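Local structure of globin domain-containing protein (Pseudomonas aeruginosa, 1TU9) at residues Ser33-Gln36 against Ile37-Lys40; Asp24-Tyr27 against Arg28-Ala32; Arg73-Gly76 against Ala77-Ser80. The protein binds heme and probably oxygen as a bacterial globin, though its physiological role is unsettled. All blocks are in the same frame, centred on the assembly; numbering follows the deposited sequence.

In the fold
Each contact is local, and all three meet the same heme of a globin fold from different directions: contact 2 lies within helix 22-32, contact 1 at the start of helix 35-40 and contact 3 at the end of helix 70-78. Contacts 2 and 1 follow each other in the chain and touch, chiefly through Arg38 NH1 bonded to Leu31 O and Ile37 packed against the end of helix 22-32. Contact 3 touches neither of them. Contact 1 is a surface helix start, governed by capping and by a folded arginine, with one buried isoleucine. Contacts 2 and 3 are partly buried. Contact 2 brings aromatic rings to the iron-bound propanoic acid, whereas contact 3 supplies polar atoms and the axial histidine.

Contact 1: residues Ser33-Gln36 against Ile37-Lys40; sequences SSPQ and IRAK. With HEM (protoporphyrin IX containing Fe), chain B; EDO (1,2-ethanediol), chain D.
Arg38 doubles back over the start of its own helix, its side chain crossing that of Pro35 at a slant. The bend at chi3 (-67°) lays one face of the guanidinium over the backbone, with NH2 3.4 Å from Pro35 CA and close to the proline ring. NH1 then reaches Leu31 O at the end of the preceding helix, so the arginine spans the joint between helices 22-32 and 35-40.

Ser34 is the N-cap: its OG accepts from Gln36 N at 3.0 Å. Proline suits the next position, because an N-H there would find no carbonyl four residues back in the helix. Ser34 O takes weak bonds from Ile37 N (3.1 Å) and Arg38 N (3.3 Å); the latter opens the helical pattern, and Ala39 N on Pro35 O, at 2.9 Å, is the next and shorter bond.

Ile37 turns inward, its CG1 against Ser33 OG at 3.9 Å, a hydroxyl hydrogen-bonded to Phe30 O, and its CD1 3.7 Å from CBC, a vinyl carbon of the heme. Lys40 CG, beside its own backbone N (chi1 -78°), passes Gln36 O at 3.4 Å, while NZ is held by Leu84 O and Asp85 O.

The chemistry thus divides by side: the apolar isoleucine faces the porphyrin, the serine cap and weak backbone bonds engage first-turn N-H groups, and the two cations probably gain stability from the carbonyl oxygens that receive them.

Contact 2: residues Asp24-Tyr27 against Arg28-Ala32; sequences DDFY and RHFLA. With PPI (propanoic acid), chain C; HEM (protoporphyrin IX containing Fe), chain B; EDO (1,2-ethanediol), chain E.
Phe26 and Phe30 run side by side, their ring planes tilted by 36°. Over one face of the Phe26 ring lies Phe30 CB, a CH-pi contact 4.3 Å from the centroid, and at its edge sits C3 of the bound propanoic acid. One face of Tyr27 carries Phe26 CD2 over its centre; Phe30 turns its edge to Tyr27 CE2 and to the heme methyl CMC, its CZ lying 3.7 Å from CMC. Trp94 meets both phenylalanines edge-to-face.

Tyr27 extends its OH to O2 of the propanoic acid. The modelled 2.3 Å between Tyr27 OH and O2 is very short, so its exact value is doubtful. The ligand is also hydrogen-bonded to Gln49 NE2, and its O1 binds the heme iron.

The Arg28 chain, bent at chi3 (50°), brings NH2 to Asp25 OD1 at 3.0 Å in a salt bridge; NH2 meets OD1 from above the carboxylate plane, 74° out of it. A water joins Asp25 OD1 to Arg28 NE. His29 lays a ring face over Asp25 O and bonds to Glu104.

The helix corresponds to the globin B helix, here with aromatic residues toward the ligand and the Asp25-Arg28 pair away from it; tyrosine and glutamine at the ligand form a distal pocket like that of several other globins.

Contact 3: residues Arg73-Gly76 against Ala77-Ser80; sequences RALG and ASHS. With HEM (protoporphyrin IX containing Fe), chain B.
Leu75 and His79 lie side by side at the end of helix 70-78, the F helix of the globin fold, where the proximal histidine binds the heme iron.

The coordinate bond comes first: His79 NE2 sits 2.1 Å from the iron. The imidazole stands with its edge to the porphyrin, aligned with two opposite pyrrole nitrogens; CE1 is 3.1 Å from heme NA and CD2 is 3.1 Å from heme NC.

Polar side-chain bonds fix that orientation. His79 ND1 donates to Ser78 OG at 2.9 Å, and the oxygen lies only 7° out of the ring plane. Ser78 OG stands between its backbone N and carbonyl carbon (chi1 69°), which turns it both to the ring and to the propionate, with 3.0 Å from Ser78 OG to heme O2A. A small hydroxyl suits this place because it can accept from the histidine while facing a carboxylate. At the surface, Arg73 is extended and pairs with Asp69.

Apolar packing is the third kind. Leu75 CD2 is 3.9 Å from His79 CE1, an aliphatic side chain flanking the ligating ring, and the same methyl also lies 3.2 Å from heme O2A, at the border of the polar group. Leu84 and Ile86 touch the histidine as well.

Backbone bonds close the helix. Ala77, Ser78 and His79 donate to the carbonyls of Arg73, Ala74 and Leu75, while the backbones of Ser78 and His79 also hydrogen-bond to those of Leu84 and Ile86, in the segment that follows. At the very end, Ala77 O accepts twice from Ser80, through its N and through its OG at 2.7 Å.

Contact 1: residues Ser33-Gln36 against Ile37-Lys40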
loop_
_atom_site.group_PDB
_atom_site.type_symbol
_atom_site.label_atom_id
_atom_site.label_comp_id
_atom_site.label_asym_id
_atom_site.label_seq_id
_atom_site.Cartn_x
_atom_site.Cartn_y
_atom_site.Cartn_z
ATOM N N SER A 33 14.327 0.184 -0.980
ATOM C CA SER A 33 14.289 -1.263 -0.814
ATOM C C SER A 33 14.825 -2.069 -1.997
ATOM O O SER A 33 15.243 -3.202 -1.812
ATOM C CB SER A 33 12.869 -1.723 -0.479
ATOM O OG SER A 33 12.008 -1.657 -1.589
ATOM N N SER A 34 14.842 -1.498 -3.195
ATOM C CA SER A 34 15.289 -2.232 -4.374
ATOM C C SER A 34 15.507 -1.314 -5.554
ATOM O O SER A 34 14.702 -0.401 -5.784
ATOM C CB SER A 34 14.250 -3.279 -4.773
ATOM O OG SER A 34 14.557 -3.836 -6.046
ATOM N N PRO A 35 16.542 -1.583 -6.359
ATOM C CA PRO A 35 16.712 -0.836 -7.606
ATOM C C PRO A 35 15.535 -1.026 -8.551
ATOM O O PRO A 35 15.294 -0.158 -9.377
ATOM C CB PRO A 35 17.981 -1.448 -8.218
ATOM C CG PRO A 35 18.098 -2.762 -7.619
ATOM C CD PRO A 35 17.593 -2.617 -6.210
ATOM N N GLN A 36 14.811 -2.133 -8.450
ATOM C CA GLN A 36 13.642 -2.333 -9.294
ATOM C C GLN A 36 12.556 -1.300 -9.023
ATOM O O GLN A 36 11.859 -0.872 -9.941
ATOM C CB GLN A 36 13.054 -3.721 -9.097
ATOM C CG GLN A 36 13.939 -4.859 -9.579
ATOM C CD GLN A 36 13.296 -6.211 -9.365
ATOM O OE1 GLN A 36 12.174 -6.451 -9.808
ATOM N NE2 GLN A 36 13.997 -7.094 -8.664
ATOM N N ILE A 37 12.399 -0.915 -7.765
ATOM C CA ILE A 37 11.403 0.080 -7.397
ATOM C C ILE A 37 11.835 1.451 -7.896
ATOM O O ILE A 37 11.041 2.179 -8.473
ATOM C CB ILE A 37 11.181 0.125 -5.867
ATOM C CG1 ILE A 37 10.844 -1.247 -5.299
ATOM C CG2 ILE A 37 10.070 1.112 -5.527
ATOM C CD1 ILE A 37 9.702 -1.917 -5.938
ATOM N N ARG A 38 13.098 1.791 -7.677
ATOM C CA ARG A 38 13.619 3.053 -8.191
ATOM C C ARG A 38 13.449 3.163 -9.706
ATOM O O ARG A 38 13.066 4.215 -10.215
ATOM C CB ARG A 38 15.082 3.213 -7.817
ATOM C CG ARG A 38 15.254 3.343 -6.343
ATOM C CD ARG A 38 16.651 3.657 -5.878
ATOM N NE ARG A 38 17.637 2.597 -6.109
ATOM C CZ ARG A 38 17.905 1.595 -5.276
ATOM N NH1 ARG A 38 17.216 1.411 -4.164
ATOM N NH2 ARG A 38 18.871 0.740 -5.582
ATOM N N ALA A 39 13.706 2.081 -10.434
ATOM C CA ALA A 39 13.558 2.107 -11.899
ATOM C C ALA A 39 12.115 2.337 -12.313
ATOM O O ALA A 39 11.838 3.068 -13.265
ATOM C CB ALA A 39 14.089 0.811 -12.508
ATOM N N LYS A 40 11.182 1.733 -11.594
ATOM C CA LYS A 40 9.785 1.876 -11.949
ATOM C C LYS A 40 9.295 3.313 -11.783
ATOM O O LYS A 40 8.442 3.764 -12.555
ATOM C CB LYS A 40 8.918 0.933 -11.120
ATOM C CG LYS A 40 8.926 -0.511 -11.569
ATOM C CD LYS A 40 8.156 -0.729 -12.863
ATOM C CE LYS A 40 8.275 -2.166 -13.305
ATOM N NZ LYS A 40 7.745 -2.377 -14.664
HETATM C CHA HEM B . 0.501 3.638 -10.164
HETATM C CHB HEM B . -1.672 1.998 -6.042
HETATM C CHC HEM B . 1.695 -1.328 -5.680
HETATM C CHD HEM B . 4.314 0.802 -9.125
HETATM C C1A HEM B . -0.407 3.411 -9.125
HETATM C C2A HEM B . -1.694 4.072 -8.948
HETATM C C3A HEM B . -2.279 3.642 -7.830
HETATM C C4A HEM B . -1.409 2.671 -7.212
HETATM C CMA HEM B . -3.655 4.096 -7.290
HETATM C CAA HEM B . -2.283 5.099 -9.921
HETATM C CBA HEM B . -3.463 4.459 -10.665
HETATM C CGA HEM B . -3.173 3.059 -11.168
HETATM O O1A HEM B . -2.330 2.908 -12.083
HETATM O O2A HEM B . -3.789 2.074 -10.675
HETATM C C1B HEM B . -0.981 0.922 -5.570
HETATM C C2B HEM B . -1.279 0.080 -4.421
HETATM C C3B HEM B . -0.341 -0.857 -4.325
HETATM C C4B HEM B . 0.586 -0.599 -5.429
HETATM C CMB HEM B . -2.481 0.273 -3.466
HETATM C CAB HEM B . -0.208 -1.972 -3.251
HETATM C CBB HEM B . -1.257 -2.664 -2.798
HETATM C C1C HEM B . 2.713 -0.974 -6.531
HETATM C C2C HEM B . 3.997 -1.596 -6.507
HETATM C C3C HEM B . 4.748 -1.004 -7.428
HETATM C C4C HEM B . 3.941 -0.001 -8.078
HETATM C CMC HEM B . 4.374 -2.734 -5.556
HETATM C CAC HEM B . 6.199 -1.389 -7.737
HETATM C CBC HEM B . 7.096 -0.505 -8.144
HETATM C C1D HEM B . 3.545 1.735 -9.751
HETATM C C2D HEM B . 4.004 2.525 -10.848
HETATM C C3D HEM B . 2.848 3.427 -11.199
HETATM C C4D HEM B . 1.785 3.104 -10.263
HETATM C CMD HEM B . 5.382 2.465 -11.515
HETATM C CAD HEM B . 2.906 4.486 -12.307
HETATM C CBD HEM B . 3.731 5.683 -11.804
HETATM C CGD HEM B . 3.917 6.722 -12.895
HETATM O O1D HEM B . 4.660 6.438 -13.871
HETATM O O2D HEM B . 3.321 7.830 -12.811
HETATM N NA HEM B . -0.289 2.573 -8.037
HETATM N NB HEM B . 0.166 0.473 -6.178
HETATM N NC HEM B . 2.690 0.007 -7.496
HETATM N ND HEM B . 2.250 2.091 -9.436
HETATM FE FE HEM B . 1.154 1.328 -7.900
HETATM C C1 EDO D . 6.396 4.821 -16.456
HETATM O O1 EDO D . 7.476 5.679 -16.163
HETATM C C2 EDO D . 6.141 3.858 -15.310
HETATM O O2 EDO D . 7.219 2.952 -15.111
#

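Contact 2: residues Asp24-Tyr27 against Arg28-Ala32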
loop_
_atom_site.group_PDB
_atom_site.type_symbol
_atom_site.label_atom_id
_atom_site.label_comp_id
_atom_site.label_asym_id
_atom_site.label_seq_id
_atom_site.Cartn_x
_atom_site.Cartn_y
_atom_site.Cartn_z
ATOM N N ASP A 24 5.911 10.804 2.497
ATOM C CA ASP A 24 7.316 11.018 2.134
ATOM C C ASP A 24 8.154 9.841 2.615
ATOM O O ASP A 24 8.992 9.300 1.890
ATOM C CB ASP A 24 7.890 12.279 2.799
ATOM C CG ASP A 24 7.321 13.558 2.260
ATOM O OD1 ASP A 24 6.754 13.577 1.143
ATOM O OD2 ASP A 24 7.462 14.608 2.928
ATOM N N ASP A 25 7.953 9.465 3.869
ATOM C CA ASP A 25 8.723 8.384 4.457
ATOM C C ASP A 25 8.399 7.042 3.796
ATOM O O ASP A 25 9.304 6.261 3.528
ATOM C CB ASP A 25 8.513 8.303 5.971
ATOM C CG ASP A 25 9.191 9.408 6.713
ATOM O OD1 ASP A 25 10.073 10.078 6.136
ATOM O OD2 ASP A 25 8.923 9.628 7.904
ATOM N N PHE A 26 7.128 6.785 3.514
ATOM C CA PHE A 26 6.760 5.572 2.800
ATOM C C PHE A 26 7.591 5.442 1.518
ATOM O O PHE A 26 8.230 4.414 1.288
ATOM C CB PHE A 26 5.280 5.533 2.421
ATOM C CG PHE A 26 4.991 4.399 1.497
ATOM C CD1 PHE A 26 4.945 3.103 1.977
ATOM C CD2 PHE A 26 4.943 4.597 0.131
ATOM C CE1 PHE A 26 4.776 2.031 1.109
ATOM C CE2 PHE A 26 4.776 3.543 -0.734
ATOM C CZ PHE A 26 4.692 2.254 -0.243
ATOM N N TYR A 27 7.570 6.466 0.665
ATOM C CA TYR A 27 8.281 6.354 -0.611
ATOM C C TYR A 27 9.784 6.306 -0.431
ATOM O O TYR A 27 10.454 5.600 -1.169
ATOM C CB TYR A 27 7.855 7.427 -1.641
ATOM C CG TYR A 27 6.580 7.013 -2.335
ATOM C CD1 TYR A 27 5.365 7.601 -2.006
ATOM C CD2 TYR A 27 6.573 5.978 -3.263
ATOM C CE1 TYR A 27 4.188 7.189 -2.596
ATOM C CE2 TYR A 27 5.391 5.561 -3.858
ATOM C CZ TYR A 27 4.201 6.175 -3.515
ATOM O OH TYR A 27 3.014 5.767 -4.070
ATOM N N ARG A 28 10.323 7.003 0.566
ATOM C CA ARG A 28 11.747 6.902 0.820
ATOM C C ARG A 28 12.109 5.442 1.127
ATOM O O ARG A 28 13.069 4.899 0.598
ATOM C CB ARG A 28 12.181 7.830 1.956
ATOM C CG ARG A 28 13.645 7.720 2.305
ATOM C CD ARG A 28 14.132 8.814 3.226
ATOM N NE ARG A 28 13.289 9.000 4.407
ATOM C CZ ARG A 28 13.399 8.313 5.537
ATOM N NH1 ARG A 28 14.277 7.332 5.655
ATOM N NH2 ARG A 28 12.621 8.607 6.561
ATOM N N HIS A 29 11.325 4.805 1.992
ATOM C CA HIS A 29 11.618 3.421 2.351
ATOM C C HIS A 29 11.413 2.471 1.159
ATOM O O HIS A 29 12.195 1.556 0.936
ATOM C CB HIS A 29 10.724 2.941 3.484
ATOM C CG HIS A 29 10.823 3.755 4.730
ATOM N ND1 HIS A 29 12.014 4.213 5.243
ATOM C CD2 HIS A 29 9.867 4.139 5.605
ATOM C CE1 HIS A 29 11.781 4.864 6.374
ATOM N NE2 HIS A 29 10.486 4.843 6.608
ATOM N N PHE A 30 10.334 2.690 0.423
ATOM C CA PHE A 30 9.974 1.827 -0.696
ATOM C C PHE A 30 11.035 1.914 -1.806
ATOM O O PHE A 30 11.533 0.894 -2.285
ATOM C CB PHE A 30 8.587 2.242 -1.191
ATOM C CG PHE A 30 7.971 1.322 -2.232
ATOM C CD1 PHE A 30 8.153 -0.052 -2.218
ATOM C CD2 PHE A 30 7.130 1.854 -3.182
ATOM C CE1 PHE A 30 7.532 -0.870 -3.182
ATOM C CE2 PHE A 30 6.504 1.045 -4.125
ATOM C CZ PHE A 30 6.705 -0.315 -4.106
ATOM N N LEU A 31 11.404 3.127 -2.185
ATOM C CA LEU A 31 12.442 3.318 -3.200
ATOM C C LEU A 31 13.774 2.721 -2.756
ATOM O O LEU A 31 14.494 2.131 -3.561
ATOM C CB LEU A 31 12.632 4.801 -3.507
ATOM C CG LEU A 31 11.470 5.494 -4.190
ATOM C CD1 LEU A 31 11.607 7.016 -4.113
ATOM C CD2 LEU A 31 11.421 5.035 -5.592
ATOM N N ALA A 32 14.107 2.861 -1.473
ATOM C CA ALA A 32 15.387 2.376 -0.961
ATOM C C ALA A 32 15.473 0.857 -0.974
ATOM O O ALA A 32 16.571 0.300 -0.975
ATOM C CB ALA A 32 15.607 2.892 0.443
HETATM C C1 PPI C . 2.419 3.127 -6.123
HETATM C C2 PPI C . 2.657 2.099 -5.081
HETATM C C3 PPI C . 3.393 2.763 -3.995
HETATM O O1 PPI C . 1.872 2.878 -7.150
HETATM O O2 PPI C . 2.859 4.382 -5.928
HETATM C CHA HEM B . 0.501 3.638 -10.164
HETATM C CHB HEM B . -1.672 1.998 -6.042
HETATM C CHC HEM B . 1.695 -1.328 -5.680
HETATM C CHD HEM B . 4.314 0.802 -9.125
HETATM C C1A HEM B . -0.407 3.411 -9.125
HETATM C C2A HEM B . -1.694 4.072 -8.948
HETATM C C3A HEM B . -2.279 3.642 -7.830
HETATM C C4A HEM B . -1.409 2.671 -7.212
HETATM C CMA HEM B . -3.655 4.096 -7.290
HETATM C CAA HEM B . -2.283 5.099 -9.921
HETATM C CBA HEM B . -3.463 4.459 -10.665
HETATM C CGA HEM B . -3.173 3.059 -11.168
HETATM O O1A HEM B . -2.330 2.908 -12.083
HETATM O O2A HEM B . -3.789 2.074 -10.675
HETATM C C1B HEM B . -0.981 0.922 -5.570
HETATM C C2B HEM B . -1.279 0.080 -4.421
HETATM C C3B HEM B . -0.341 -0.857 -4.325
HETATM C C4B HEM B . 0.586 -0.599 -5.429
HETATM C CMB HEM B . -2.481 0.273 -3.466
HETATM C CAB HEM B . -0.208 -1.972 -3.251
HETATM C CBB HEM B . -1.257 -2.664 -2.798
HETATM C C1C HEM B . 2.713 -0.974 -6.531
HETATM C C2C HEM B . 3.997 -1.596 -6.507
HETATM C C3C HEM B . 4.748 -1.004 -7.428
HETATM C C4C HEM B . 3.941 -0.001 -8.078
HETATM C CMC HEM B . 4.374 -2.734 -5.556
HETATM C CAC HEM B . 6.199 -1.389 -7.737
HETATM C CBC HEM B . 7.096 -0.505 -8.144
HETATM C C1D HEM B . 3.545 1.735 -9.751
HETATM C C2D HEM B . 4.004 2.525 -10.848
HETATM C C3D HEM B . 2.848 3.427 -11.199
HETATM C C4D HEM B . 1.785 3.104 -10.263
HETATM C CMD HEM B . 5.382 2.465 -11.515
HETATM C CAD HEM B . 2.906 4.486 -12.307
HETATM C CBD HEM B . 3.731 5.683 -11.804
HETATM C CGD HEM B . 3.917 6.722 -12.895
HETATM O O1D HEM B . 4.660 6.438 -13.871
HETATM O O2D HEM B . 3.321 7.830 -12.811
HETATM N NA HEM B . -0.289 2.573 -8.037
HETATM N NB HEM B . 0.166 0.473 -6.178
HETATM N NC HEM B . 2.690 0.007 -7.496
HETATM N ND HEM B . 2.250 2.091 -9.436
HETATM FE FE HEM B . 1.154 1.328 -7.900
HETATM C C1 EDO E . 10.442 10.172 -1.538
HETATM O O1 EDO E . 9.458 10.542 -0.594
HETATM C C2 EDO E . 9.888 10.354 -2.932
HETATM O O2 EDO E . 9.556 11.710 -3.137
HETATM O O HOH W 1 11.297 11.071 3.909
#

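Contact 3: residues Arg73-Gly76 against Ala77-Ser80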
loop_
_atom_site.group_PDB
_atom_site.type_symbol
_atom_site.label_atom_id
_atom_site.label_comp_id
_atom_site.label_asym_id
_atom_site.label_seq_id
_atom_site.Cartn_x
_atom_site.Cartn_y
_atom_site.Cartn_z
ATOM N N ARG A 73 -9.853 -5.258 -8.817
ATOM C CA ARG A 73 -9.670 -5.907 -10.110
ATOM C C ARG A 73 -9.026 -4.938 -11.098
ATOM O O ARG A 73 -8.145 -5.330 -11.862
ATOM C CB ARG A 73 -11.005 -6.415 -10.661
ATOM C CG ARG A 73 -11.493 -7.674 -9.991
ATOM C CD ARG A 73 -12.798 -8.193 -10.566
ATOM N NE ARG A 73 -13.148 -9.503 -10.026
ATOM C CZ ARG A 73 -14.331 -10.101 -10.171
ATOM N NH1 ARG A 73 -15.326 -9.509 -10.829
ATOM N NH2 ARG A 73 -14.527 -11.297 -9.632
ATOM N N ALA A 74 -9.470 -3.685 -11.069
ATOM C CA ALA A 74 -8.931 -2.638 -11.926
ATOM C C ALA A 74 -7.456 -2.359 -11.611
ATOM O O ALA A 74 -6.658 -2.185 -12.532
ATOM C CB ALA A 74 -9.764 -1.367 -11.797
ATOM N N LEU A 75 -7.096 -2.309 -10.335
ATOM C CA LEU A 75 -5.691 -2.196 -9.914
ATOM C C LEU A 75 -4.895 -3.426 -10.343
ATOM O O LEU A 75 -3.743 -3.319 -10.780
ATOM C CB LEU A 75 -5.586 -2.022 -8.398
ATOM C CG LEU A 75 -5.730 -0.616 -7.800
ATOM C CD1 LEU A 75 -5.830 -0.716 -6.288
ATOM C CD2 LEU A 75 -4.536 0.247 -8.167
ATOM N N GLY A 76 -5.496 -4.603 -10.237
ATOM C CA GLY A 76 -4.872 -5.801 -10.758
ATOM C C GLY A 76 -4.529 -5.655 -12.231
ATOM O O GLY A 76 -3.430 -5.994 -12.655
ATOM N N ALA A 77 -5.467 -5.147 -13.017
ATOM C CA ALA A 77 -5.238 -4.951 -14.445
ATOM C C ALA A 77 -4.119 -3.925 -14.683
ATOM O O ALA A 77 -3.218 -4.156 -15.483
ATOM C CB ALA A 77 -6.525 -4.515 -15.143
ATOM N N SER A 78 -4.159 -2.804 -13.981
ATOM C CA SER A 78 -3.214 -1.727 -14.229
ATOM C C SER A 78 -1.796 -2.076 -13.827
ATOM O O SER A 78 -0.849 -1.565 -14.436
ATOM C CB SER A 78 -3.658 -0.438 -13.537
ATOM O OG SER A 78 -3.566 -0.504 -12.132
ATOM N N HIS A 79 -1.646 -2.949 -12.833
ATOM C CA HIS A 79 -0.333 -3.335 -12.338
ATOM C C HIS A 79 0.135 -4.657 -12.958
ATOM O O HIS A 79 1.220 -5.144 -12.660
ATOM C CB HIS A 79 -0.322 -3.370 -10.800
ATOM C CG HIS A 79 -0.288 -2.003 -10.178
ATOM N ND1 HIS A 79 -1.261 -1.061 -10.418
ATOM C CD2 HIS A 79 0.605 -1.414 -9.347
ATOM C CE1 HIS A 79 -0.966 0.051 -9.761
ATOM N NE2 HIS A 79 0.169 -0.129 -9.112
ATOM N N SER A 80 -0.677 -5.216 -13.853
ATOM C CA SER A 80 -0.374 -6.504 -14.478
ATOM C C SER A 80 0.784 -6.397 -15.451
ATOM O O SER A 80 1.189 -5.312 -15.867
ATOM C CB SER A 80 -1.600 -7.053 -15.218
ATOM O OG SER A 80 -1.845 -6.301 -16.395
HETATM C CHA HEM B . 0.501 3.638 -10.164
HETATM C CHB HEM B . -1.672 1.998 -6.042
HETATM C CHC HEM B . 1.695 -1.328 -5.680
HETATM C CHD HEM B . 4.314 0.802 -9.125
HETATM C C1A HEM B . -0.407 3.411 -9.125
HETATM C C2A HEM B . -1.694 4.072 -8.948
HETATM C C3A HEM B . -2.279 3.642 -7.830
HETATM C C4A HEM B . -1.409 2.671 -7.212
HETATM C CMA HEM B . -3.655 4.096 -7.290
HETATM C CAA HEM B . -2.283 5.099 -9.921
HETATM C CBA HEM B . -3.463 4.459 -10.665
HETATM C CGA HEM B . -3.173 3.059 -11.168
HETATM O O1A HEM B . -2.330 2.908 -12.083
HETATM O O2A HEM B . -3.789 2.074 -10.675
HETATM C C1B HEM B . -0.981 0.922 -5.570
HETATM C C2B HEM B . -1.279 0.080 -4.421
HETATM C C3B HEM B . -0.341 -0.857 -4.325
HETATM C C4B HEM B . 0.586 -0.599 -5.429
HETATM C CMB HEM B . -2.481 0.273 -3.466
HETATM C CAB HEM B . -0.208 -1.972 -3.251
HETATM C CBB HEM B . -1.257 -2.664 -2.798
HETATM C C1C HEM B . 2.713 -0.974 -6.531
HETATM C C2C HEM B . 3.997 -1.596 -6.507
HETATM C C3C HEM B . 4.748 -1.004 -7.428
HETATM C C4C HEM B . 3.941 -0.001 -8.078
HETATM C CMC HEM B . 4.374 -2.734 -5.556
HETATM C CAC HEM B . 6.199 -1.389 -7.737
HETATM C CBC HEM B . 7.096 -0.505 -8.144
HETATM C C1D HEM B . 3.545 1.735 -9.751
HETATM C C2D HEM B . 4.004 2.525 -10.848
HETATM C C3D HEM B . 2.848 3.427 -11.199
HETATM C C4D HEM B . 1.785 3.104 -10.263
HETATM C CMD HEM B . 5.382 2.465 -11.515
HETATM C CAD HEM B . 2.906 4.486 -12.307
HETATM C CBD HEM B . 3.731 5.683 -11.804
HETATM C CGD HEM B . 3.917 6.722 -12.895
HETATM O O1D HEM B . 4.660 6.438 -13.871
HETATM O O2D HEM B . 3.321 7.830 -12.811
HETATM N NA HEM B . -0.289 2.573 -8.037
HETATM N NB HEM B . 0.166 0.473 -6.178
HETATM N NC HEM B . 2.690 0.007 -7.496
HETATM N ND HEM B . 2.250 2.091 -9.436
HETATM FE FE HEM B . 1.154 1.328 -7.900
#